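Long-range contacts in pheromome Binding Protein (Epiphyas postvittana, PDB 6VQ5), which probably binds and carries small hydrophobic odorants such as moth pheromones: residues K14-C19 with V53-K58; Y34-E39 with K116-N121. One frame throughout, in Å; residues are numbered along the deposited sequence.

Interaction 1: residues K14-C19 with V53-K58; sequences KVLEEC and VCMSKK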
ATOM      1  N   LYS A  14      10.671  -8.742   5.244  1.00 98.22           N
ATOM      2  CA  LYS A  14      11.980  -8.049   5.407  1.00102.14           C
ATOM      3  C   LYS A  14      11.710  -6.547   5.513  1.00 97.44           C
ATOM      4  O   LYS A  14      12.226  -5.893   6.444  1.00 98.69           O
ATOM      5  CB  LYS A  14      12.931  -8.325   4.235  1.00108.13           C
ATOM      6  CG  LYS A  14      13.151  -9.802   3.942  1.00113.36           C
ATOM      7  CD  LYS A  14      14.431 -10.132   3.204  1.00119.33           C
ATOM      8  CE  LYS A  14      14.845 -11.568   3.436  1.00123.74           C
ATOM      9  NZ  LYS A  14      15.752 -12.051   2.370  1.00131.83           N
ATOM     10  N   VAL A  15      10.920  -6.027   4.585  1.00 92.10           N
ATOM     11  CA  VAL A  15      10.694  -4.566   4.440  1.00 89.18           C
ATOM     12  C   VAL A  15       9.799  -4.095   5.596  1.00 83.33           C
ATOM     13  O   VAL A  15      10.098  -3.013   6.149  1.00 83.58           O
ATOM     14  CB  VAL A  15      10.145  -4.264   3.034  1.00 89.20           C
ATOM     15  CG1 VAL A  15       9.240  -3.054   2.994  1.00 86.93           C
ATOM     16  CG2 VAL A  15      11.282  -4.103   2.051  1.00 93.72           C
ATOM     17  N   LEU A  16       8.798  -4.891   5.985  1.00 77.65           N
ATOM     18  CA  LEU A  16       7.932  -4.609   7.167  1.00 75.30           C
ATOM     19  C   LEU A  16       8.784  -4.558   8.448  1.00 75.89           C
ATOM     20  O   LEU A  16       8.643  -3.583   9.210  1.00 76.09           O
ATOM     21  CB  LEU A  16       6.825  -5.666   7.288  1.00 73.31           C
ATOM     22  CG  LEU A  16       5.858  -5.482   8.461  1.00 70.58           C
ATOM     23  CD1 LEU A  16       5.369  -4.045   8.547  1.00 69.76           C
ATOM     24  CD2 LEU A  16       4.662  -6.418   8.368  1.00 69.06           C
ATOM     25  N   GLU A  17       9.610  -5.586   8.682  1.00 77.23           N
ATOM     26  CA  GLU A  17      10.492  -5.715   9.873  1.00 77.12           C
ATOM     27  C   GLU A  17      11.478  -4.551   9.919  1.00 80.29           C
ATOM     28  O   GLU A  17      11.732  -4.038  11.025  1.00 81.10           O
ATOM     29  CB  GLU A  17      11.235  -7.047   9.854  1.00 78.61           C
ATOM     30  CG  GLU A  17      10.385  -8.225  10.292  1.00 76.82           C
ATOM     31  CD  GLU A  17       9.643  -8.050  11.605  1.00 73.24           C
ATOM     32  OE1 GLU A  17      10.284  -7.954  12.645  1.00 75.70           O
ATOM     33  OE2 GLU A  17       8.422  -7.987  11.583  1.00 70.67           O
ATOM     34  N   GLU A  18      12.044  -4.166   8.777  1.00 84.45           N
ATOM     35  CA  GLU A  18      12.996  -3.029   8.723  1.00 89.10           C
ATOM     36  C   GLU A  18      12.243  -1.780   9.167  1.00 87.49           C
ATOM     37  O   GLU A  18      12.712  -1.128  10.113  1.00 90.19           O
ATOM     38  CB  GLU A  18      13.598  -2.846   7.329  1.00 92.38           C
ATOM     39  CG  GLU A  18      14.685  -3.850   7.013  1.00 95.53           C
ATOM     40  CD  GLU A  18      15.341  -3.641   5.662  1.00 99.92           C
ATOM     41  OE1 GLU A  18      14.846  -2.817   4.876  1.00 97.50           O
ATOM     42  OE2 GLU A  18      16.390  -4.269   5.415  1.00109.06           O
ATOM     43  N   CYS A  19      11.100  -1.507   8.537  1.00 84.95           N
ATOM     44  CA  CYS A  19      10.275  -0.305   8.798  1.00 82.96           C
ATOM     45  C   CYS A  19       9.848  -0.269  10.260  1.00 81.85           C
ATOM     46  O   CYS A  19       9.785   0.846  10.821  1.00 82.68           O
ATOM     47  CB  CYS A  19       9.087  -0.267   7.852  1.00 80.24           C
ATOM     48  SG  CYS A  19       9.636   0.120   6.172  1.00 84.92           S
ATOM     49  N   VAL A  53       4.456   4.191   3.624  1.00 75.32           N
ATOM     50  CA  VAL A  53       5.460   5.078   2.964  1.00 79.84           C
ATOM     51  C   VAL A  53       6.824   4.393   3.062  1.00 81.13           C
ATOM     52  O   VAL A  53       7.443   4.174   2.012  1.00 83.37           O
ATOM     53  CB  VAL A  53       5.471   6.488   3.582  1.00 81.17           C
ATOM     54  CG1 VAL A  53       6.648   7.325   3.105  1.00 85.19           C
ATOM     55  CG2 VAL A  53       4.157   7.191   3.294  1.00 80.30           C
ATOM     56  N   CYS A  54       7.243   4.046   4.280  1.00 80.78           N
ATOM     57  CA  CYS A  54       8.543   3.384   4.569  1.00 83.13           C
ATOM     58  C   CYS A  54       8.712   2.147   3.679  1.00 82.69           C
ATOM     59  O   CYS A  54       9.781   2.006   3.061  1.00 84.93           O
ATOM     60  CB  CYS A  54       8.672   2.984   6.033  1.00 81.57           C
ATOM     61  SG  CYS A  54      10.207   2.076   6.344  1.00 84.93           S
ATOM     62  N   MET A  55       7.699   1.283   3.629  1.00 80.27           N
ATOM     63  CA  MET A  55       7.775   0.008   2.874  1.00 81.62           C
ATOM     64  C   MET A  55       7.818   0.324   1.378  1.00 82.30           C
ATOM     65  O   MET A  55       8.617  -0.321   0.670  1.00 84.37           O
ATOM     66  CB  MET A  55       6.600  -0.925   3.191  1.00 79.05           C
ATOM     67  CG  MET A  55       6.628  -1.509   4.600  1.00 79.02           C
ATOM     68  SD  MET A  55       5.068  -2.385   4.993  1.00 80.06           S
ATOM     69  CE  MET A  55       5.150  -3.713   3.793  1.00 81.95           C
ATOM     70  N   SER A  56       7.017   1.297   0.936  1.00 81.34           N
ATOM     71  CA  SER A  56       6.894   1.717  -0.488  1.00 83.63           C
ATOM     72  C   SER A  56       8.258   2.198  -1.010  1.00 87.92           C
ATOM     73  O   SER A  56       8.696   1.717  -2.069  1.00 89.75           O
ATOM     74  CB  SER A  56       5.799   2.763  -0.660  1.00 81.60           C
ATOM     75  OG  SER A  56       4.510   2.209  -0.398  1.00 75.83           O
ATOM     76  N   LYS A  57       8.935   3.062  -0.254  1.00 90.99           N
ATOM     77  CA  LYS A  57      10.298   3.565  -0.572  1.00 97.84           C
ATOM     78  C   LYS A  57      11.278   2.395  -0.718  1.00100.85           C
ATOM     79  O   LYS A  57      11.989   2.341  -1.739  1.00105.63           O
ATOM     80  CB  LYS A  57      10.762   4.533   0.518  1.00100.72           C
ATOM     81  CG  LYS A  57      10.200   5.938   0.374  1.00102.89           C
ATOM     82  CD  LYS A  57      10.347   6.790   1.611  1.00105.42           C
ATOM     83  CE  LYS A  57      10.032   8.247   1.339  1.00109.15           C
ATOM     84  NZ  LYS A  57      10.128   9.069   2.568  1.00111.20           N
ATOM     85  N   LYS A  58      11.315   1.495   0.264  1.00 99.21           N
ATOM     86  CA  LYS A  58      12.241   0.334   0.290  1.00102.52           C
ATOM     87  C   LYS A  58      11.959  -0.614  -0.877  1.00105.02           C
ATOM     88  O   LYS A  58      12.911  -1.285  -1.308  1.00111.30           O
ATOM     89  CB  LYS A  58      12.133  -0.410   1.619  1.00100.40           C
ATOM     90  CG  LYS A  58      12.770   0.310   2.798  1.00100.88           C
ATOM     91  CD  LYS A  58      12.631  -0.457   4.092  1.00 99.02           C
ATOM     92  CE  LYS A  58      13.313   0.226   5.257  1.00 99.86           C
ATOM     93  NZ  LYS A  58      14.775   0.273   5.080  1.00104.70           N
TER
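Val15 meets helix 46-58 with both of its methyls. CG1 comes against the backbone at Met55, 3.4 Å from Met55 CA, while CG2 passes Lys58 CB, the two chains running in opposite senses. That contact lies where the helices come close: Val15 and Met55 have their CA atoms 5.6 Å apart, and the axes of the two segments approach to 9.1 Å at an angle of 128°, between perpendicular and antiparallel. One residue on, Leu16 leaves its helix away from 53-58, yet its CD1 still touches Met55 SD at 3.9 Å; its other neighbours, Ile30 and Leu33, belong to helix 28-37, so Leu16 joins three helices. Glu18 and Lys58 form a salt bridge at the outer margin, with Lys58 NZ 3.1 Å from Glu18 OE1 and 48° out of the carboxylate plane. The aliphatic part of Lys58 runs extended past Cys19 SG before a bend at the last torsion (chi4 -66°) turns the amine to Glu18, where Lys58 NZ also forms a salt bridge, its stronger one, with Glu22. A methionine in place of Lys58 would probably leave Glu18 and Glu22 without the cation they share. Cys19 closes the segment with a disulfide to Cys54, its SG bonded to Cys54 SG. This is one of the three disulfides that hold the helices of the odorant-binding fold together. Covalent bond, apolar packing and ion pair thus act side by side, and the disulfide would keep helices 13-23 and 46-58 tethered even if the ion pair at the margin were broken.

Interaction 2: residues Y34-E39 with K116-N121; sequences YNYWKE and KCFRTN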
ATOM      1  N   TYR A  34      -3.201  -6.606   8.747  1.00 62.85           N
ATOM      2  CA  TYR A  34      -4.183  -7.712   8.604  1.00 64.76           C
ATOM      3  C   TYR A  34      -5.598  -7.124   8.486  1.00 63.29           C
ATOM      4  O   TYR A  34      -6.370  -7.509   7.593  1.00 64.62           O
ATOM      5  CB  TYR A  34      -4.081  -8.668   9.793  1.00 65.67           C
ATOM      6  CG  TYR A  34      -5.071  -9.798   9.746  1.00 65.92           C
ATOM      7  CD1 TYR A  34      -4.867 -10.887   8.916  1.00 67.56           C
ATOM      8  CD2 TYR A  34      -6.230  -9.761  10.502  1.00 65.87           C
ATOM      9  CE1 TYR A  34      -5.767 -11.939   8.872  1.00 69.46           C
ATOM     10  CE2 TYR A  34      -7.139 -10.809  10.475  1.00 66.66           C
ATOM     11  CZ  TYR A  34      -6.907 -11.900   9.657  1.00 68.54           C
ATOM     12  OH  TYR A  34      -7.788 -12.939   9.596  1.00 70.59           O
ATOM     13  N   ASN A  35      -5.923  -6.172   9.358  1.00 62.58           N
ATOM     14  CA  ASN A  35      -7.245  -5.496   9.397  1.00 61.56           C
ATOM     15  C   ASN A  35      -7.465  -4.728   8.091  1.00 60.28           C
ATOM     16  O   ASN A  35      -8.484  -4.947   7.429  1.00 62.15           O
ATOM     17  CB  ASN A  35      -7.361  -4.638  10.654  1.00 60.24           C
ATOM     18  CG  ASN A  35      -7.610  -5.494  11.877  1.00 58.76           C
ATOM     19  OD1 ASN A  35      -8.006  -6.651  11.763  1.00 61.39           O
ATOM     20  ND2 ASN A  35      -7.371  -4.942  13.043  1.00 56.64           N
ATOM     21  N   TYR A  36      -6.523  -3.876   7.732  1.00 59.82           N
ATOM     22  CA  TYR A  36      -6.438  -3.252   6.391  1.00 60.00           C
ATOM     23  C   TYR A  36      -6.808  -4.274   5.310  1.00 59.50           C
ATOM     24  O   TYR A  36      -7.619  -3.971   4.425  1.00 58.47           O
ATOM     25  CB  TYR A  36      -5.017  -2.761   6.123  1.00 60.20           C
ATOM     26  CG  TYR A  36      -4.768  -2.420   4.678  1.00 61.68           C
ATOM     27  CD1 TYR A  36      -5.431  -1.364   4.080  1.00 60.55           C
ATOM     28  CD2 TYR A  36      -3.880  -3.149   3.906  1.00 62.38           C
ATOM     29  CE1 TYR A  36      -5.190  -1.024   2.760  1.00 61.98           C
ATOM     30  CE2 TYR A  36      -3.630  -2.817   2.581  1.00 62.64           C
ATOM     31  CZ  TYR A  36      -4.296  -1.757   2.003  1.00 62.81           C
ATOM     32  OH  TYR A  36      -4.082  -1.425   0.696  1.00 64.24           O
ATOM     33  N   TRP A  37      -6.187  -5.450   5.332  1.00 59.80           N
ATOM     34  CA  TRP A  37      -6.340  -6.395   4.205  1.00 61.22           C
ATOM     35  C   TRP A  37      -7.752  -6.991   4.247  1.00 63.27           C
ATOM     36  O   TRP A  37      -8.311  -7.315   3.162  1.00 62.60           O
ATOM     37  CB  TRP A  37      -5.250  -7.466   4.164  1.00 62.11           C
ATOM     38  CG  TRP A  37      -5.209  -8.012   2.779  1.00 65.44           C
ATOM     39  CD1 TRP A  37      -5.719  -9.197   2.344  1.00 68.67           C
ATOM     40  CD2 TRP A  37      -4.816  -7.290   1.600  1.00 67.26           C
ATOM     41  NE1 TRP A  37      -5.618  -9.281   0.981  1.00 71.38           N
ATOM     42  CE2 TRP A  37      -5.062  -8.128   0.496  1.00 69.77           C
ATOM     43  CE3 TRP A  37      -4.249  -6.031   1.366  1.00 67.63           C
ATOM     44  CZ2 TRP A  37      -4.754  -7.750  -0.812  1.00 72.27           C
ATOM     45  CZ3 TRP A  37      -3.934  -5.658   0.072  1.00 68.76           C
ATOM     46  CH2 TRP A  37      -4.186  -6.510  -1.003  1.00 70.94           C
ATOM     47  N   LYS A  38      -8.332  -7.128   5.445  1.00 62.16           N
ATOM     48  CA  LYS A  38      -9.696  -7.684   5.550  1.00 63.99           C
ATOM     49  C   LYS A  38     -10.725  -6.552   5.453  1.00 63.75           C
ATOM     50  O   LYS A  38     -11.902  -6.822   5.617  1.00 65.67           O
ATOM     51  CB  LYS A  38      -9.782  -8.639   6.742  1.00 64.58           C
ATOM     52  CG  LYS A  38     -10.193  -8.046   8.061  1.00 63.92           C
ATOM     53  CD  LYS A  38     -10.370  -9.113   9.112  1.00 64.97           C
ATOM     54  CE  LYS A  38     -10.481  -8.475  10.474  1.00 64.49           C
ATOM     55  NZ  LYS A  38     -10.740  -9.490  11.501  1.00 67.48           N
ATOM     56  N   GLU A  39     -10.281  -5.334   5.174  1.00 64.92           N
ATOM     57  CA  GLU A  39     -11.124  -4.165   4.824  1.00 66.09           C
ATOM     58  C   GLU A  39     -11.813  -3.588   6.068  1.00 67.12           C
ATOM     59  O   GLU A  39     -12.860  -2.933   5.882  1.00 70.05           O
ATOM     60  CB  GLU A  39     -12.117  -4.563   3.730  1.00 68.67           C
ATOM     61  CG  GLU A  39     -12.135  -3.585   2.561  1.00 70.14           C
ATOM     62  CD  GLU A  39     -13.065  -3.948   1.420  1.00 72.62           C
ATOM     63  OE1 GLU A  39     -13.782  -4.960   1.552  1.00 74.49           O
ATOM     64  OE2 GLU A  39     -13.089  -3.214   0.414  1.00 75.05           O
ATOM     65  N   LYS A 116      -6.123   2.451   1.200  1.00 64.45           N
ATOM     66  CA  LYS A 116      -7.542   2.083   1.465  1.00 65.01           C
ATOM     67  C   LYS A 116      -8.357   2.149   0.165  1.00 66.84           C
ATOM     68  O   LYS A 116      -9.129   1.218  -0.110  1.00 68.54           O
ATOM     69  CB  LYS A 116      -8.142   3.025   2.504  1.00 64.12           C
ATOM     70  CG  LYS A 116      -7.622   2.821   3.914  1.00 62.91           C
ATOM     71  CD  LYS A 116      -8.540   3.420   4.948  1.00 62.77           C
ATOM     72  CE  LYS A 116      -8.401   4.920   5.081  1.00 63.48           C
ATOM     73  NZ  LYS A 116      -9.434   5.439   5.994  1.00 63.77           N
ATOM     74  N   CYS A 117      -8.211   3.234  -0.584  1.00 66.75           N
ATOM     75  CA  CYS A 117      -8.809   3.408  -1.924  1.00 67.64           C
ATOM     76  C   CYS A 117      -8.425   2.209  -2.797  1.00 68.51           C
ATOM     77  O   CYS A 117      -9.319   1.590  -3.397  1.00 69.95           O
ATOM     78  CB  CYS A 117      -8.336   4.719  -2.533  1.00 69.06           C
ATOM     79  SG  CYS A 117      -8.883   4.939  -4.241  1.00 71.55           S
ATOM     80  N   PHE A 118      -7.137   1.880  -2.842  1.00 69.40           N
ATOM     81  CA  PHE A 118      -6.587   0.743  -3.621  1.00 71.14           C
ATOM     82  C   PHE A 118      -7.267  -0.564  -3.189  1.00 70.52           C
ATOM     83  O   PHE A 118      -7.906  -1.226  -4.014  1.00 70.54           O
ATOM     84  CB  PHE A 118      -5.069   0.650  -3.446  1.00 70.42           C
ATOM     85  CG  PHE A 118      -4.470  -0.553  -4.112  1.00 70.97           C
ATOM     86  CD1 PHE A 118      -4.355  -0.603  -5.491  1.00 74.43           C
ATOM     87  CD2 PHE A 118      -4.050  -1.644  -3.363  1.00 70.87           C
ATOM     88  CE1 PHE A 118      -3.805  -1.719  -6.109  1.00 77.95           C
ATOM     89  CE2 PHE A 118      -3.519  -2.770  -3.978  1.00 73.68           C
ATOM     90  CZ  PHE A 118      -3.384  -2.799  -5.351  1.00 77.21           C
ATOM     91  N   ARG A 119      -7.119  -0.935  -1.915  1.00 69.37           N
ATOM     92  CA  ARG A 119      -7.609  -2.233  -1.385  1.00 67.84           C
ATOM     93  C   ARG A 119      -9.108  -2.359  -1.676  1.00 68.29           C
ATOM     94  O   ARG A 119      -9.530  -3.446  -2.090  1.00 71.22           O
ATOM     95  CB  ARG A 119      -7.313  -2.337   0.110  1.00 65.25           C
ATOM     96  CG  ARG A 119      -7.975  -3.518   0.798  1.00 64.90           C
ATOM     97  CD  ARG A 119      -7.489  -4.819   0.215  1.00 67.26           C
ATOM     98  NE  ARG A 119      -8.196  -5.954   0.788  1.00 69.67           N
ATOM     99  CZ  ARG A 119      -9.261  -6.554   0.254  1.00 70.13           C
ATOM    100  NH1 ARG A 119      -9.794  -6.128  -0.879  1.00 71.48           N
ATOM    101  NH2 ARG A 119      -9.809  -7.572   0.885  1.00 70.22           N
ATOM    102  N   THR A 120      -9.877  -1.294  -1.484  1.00 67.03           N
ATOM    103  CA  THR A 120     -11.350  -1.325  -1.645  1.00 71.29           C
ATOM    104  C   THR A 120     -11.712  -1.478  -3.134  1.00 75.36           C
ATOM    105  O   THR A 120     -12.660  -2.235  -3.404  1.00 79.08           O
ATOM    106  CB  THR A 120     -12.017  -0.143  -0.923  1.00 70.87           C
ATOM    107  OG1 THR A 120     -11.943  -0.378   0.484  1.00 67.18           O
ATOM    108  CG2 THR A 120     -13.469   0.052  -1.294  1.00 71.23           C
ATOM    109  N   ASN A 121     -10.991  -0.843  -4.067  1.00 76.35           N
ATOM    110  CA  ASN A 121     -11.371  -0.812  -5.510  1.00 80.34           C
ATOM    111  C   ASN A 121     -10.789  -2.002  -6.296  1.00 82.91           C
ATOM    112  O   ASN A 121     -11.127  -2.133  -7.492  1.00 86.66           O
ATOM    113  CB  ASN A 121     -10.980   0.508  -6.174  1.00 81.84           C
ATOM    114  CG  ASN A 121     -11.907   1.659  -5.824  1.00 84.06           C
ATOM    115  OD1 ASN A 121     -12.949   1.492  -5.190  1.00 85.96           O
ATOM    116  ND2 ASN A 121     -11.549   2.854  -6.261  1.00 86.79           N
TER
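Arg119, which buries more surface here than any other residue, reaches from helix 107-121 to the Schellman motif that ends helix 28-37, where Glu39, with positive phi, is the C-prime residue. Its NE and NH2 both donate to the carbonyl oxygen Trp37 O, each at 2.7 Å, a side-on grip on one atom. The two bonds approach differently: NH2 lies nearly in line with the C=O bond (169°), whereas NE is tilted 30° from the carbonyl plane. The acceptor itself lies close to the guanidinium plane, which limits rotation of that group. The C-terminal end of helix 28-37 would be the negative end of its dipole, which would probably suit the cationic guanidinium.

The same side chain covers a face of the Trp37 indole. Arg119 CD stands 3.6 Å from the centroid of the six-membered ring in a CH-pi contact, and Arg119 CZ lies 4.6 Å from that of the five-membered ring, over its face, as a cation-pi pair. The planes are inclined rather than stacked flat. A bend at chi2 (62°) turns the arginine chain onto this face.

Tyr36 takes the next largest share of the contact. Its phenol end lies against the base of Arg119, Tyr36 OH being 3.4 Å from Arg119 CB, and the hydroxyl is hydrogen-bonded to Ala115 O. Tyr41 packs on both Tyr36 and Arg119.

Glu39 finishes the contact at the surface, reaching across Thr120 on its extended chain and bringing Glu39 OE2 to 3.1 Å from Thr120 OG1, a hydroxyl that also meets Tyr41 OH.

In the fold
Interactions 1 and 2 lie on opposite sides of the chain's centre, their own centres 18 Å apart and their nearest atoms about 8 Å apart, so they do not touch. Their segments alternate along the chain in the order 14-19, 34-39, 53-58, 116-121. Helix 28-37, which ends in interaction 2, comes between the two helices of interaction 1 along the chain. Together they join the first three helices and the last modelled helix of an all-helical fold. Cys117 of 116-121 is itself disulfide-bonded to Cys97, so covalent ties fix helices in both regions, consistent with a compact odorant-binding protein.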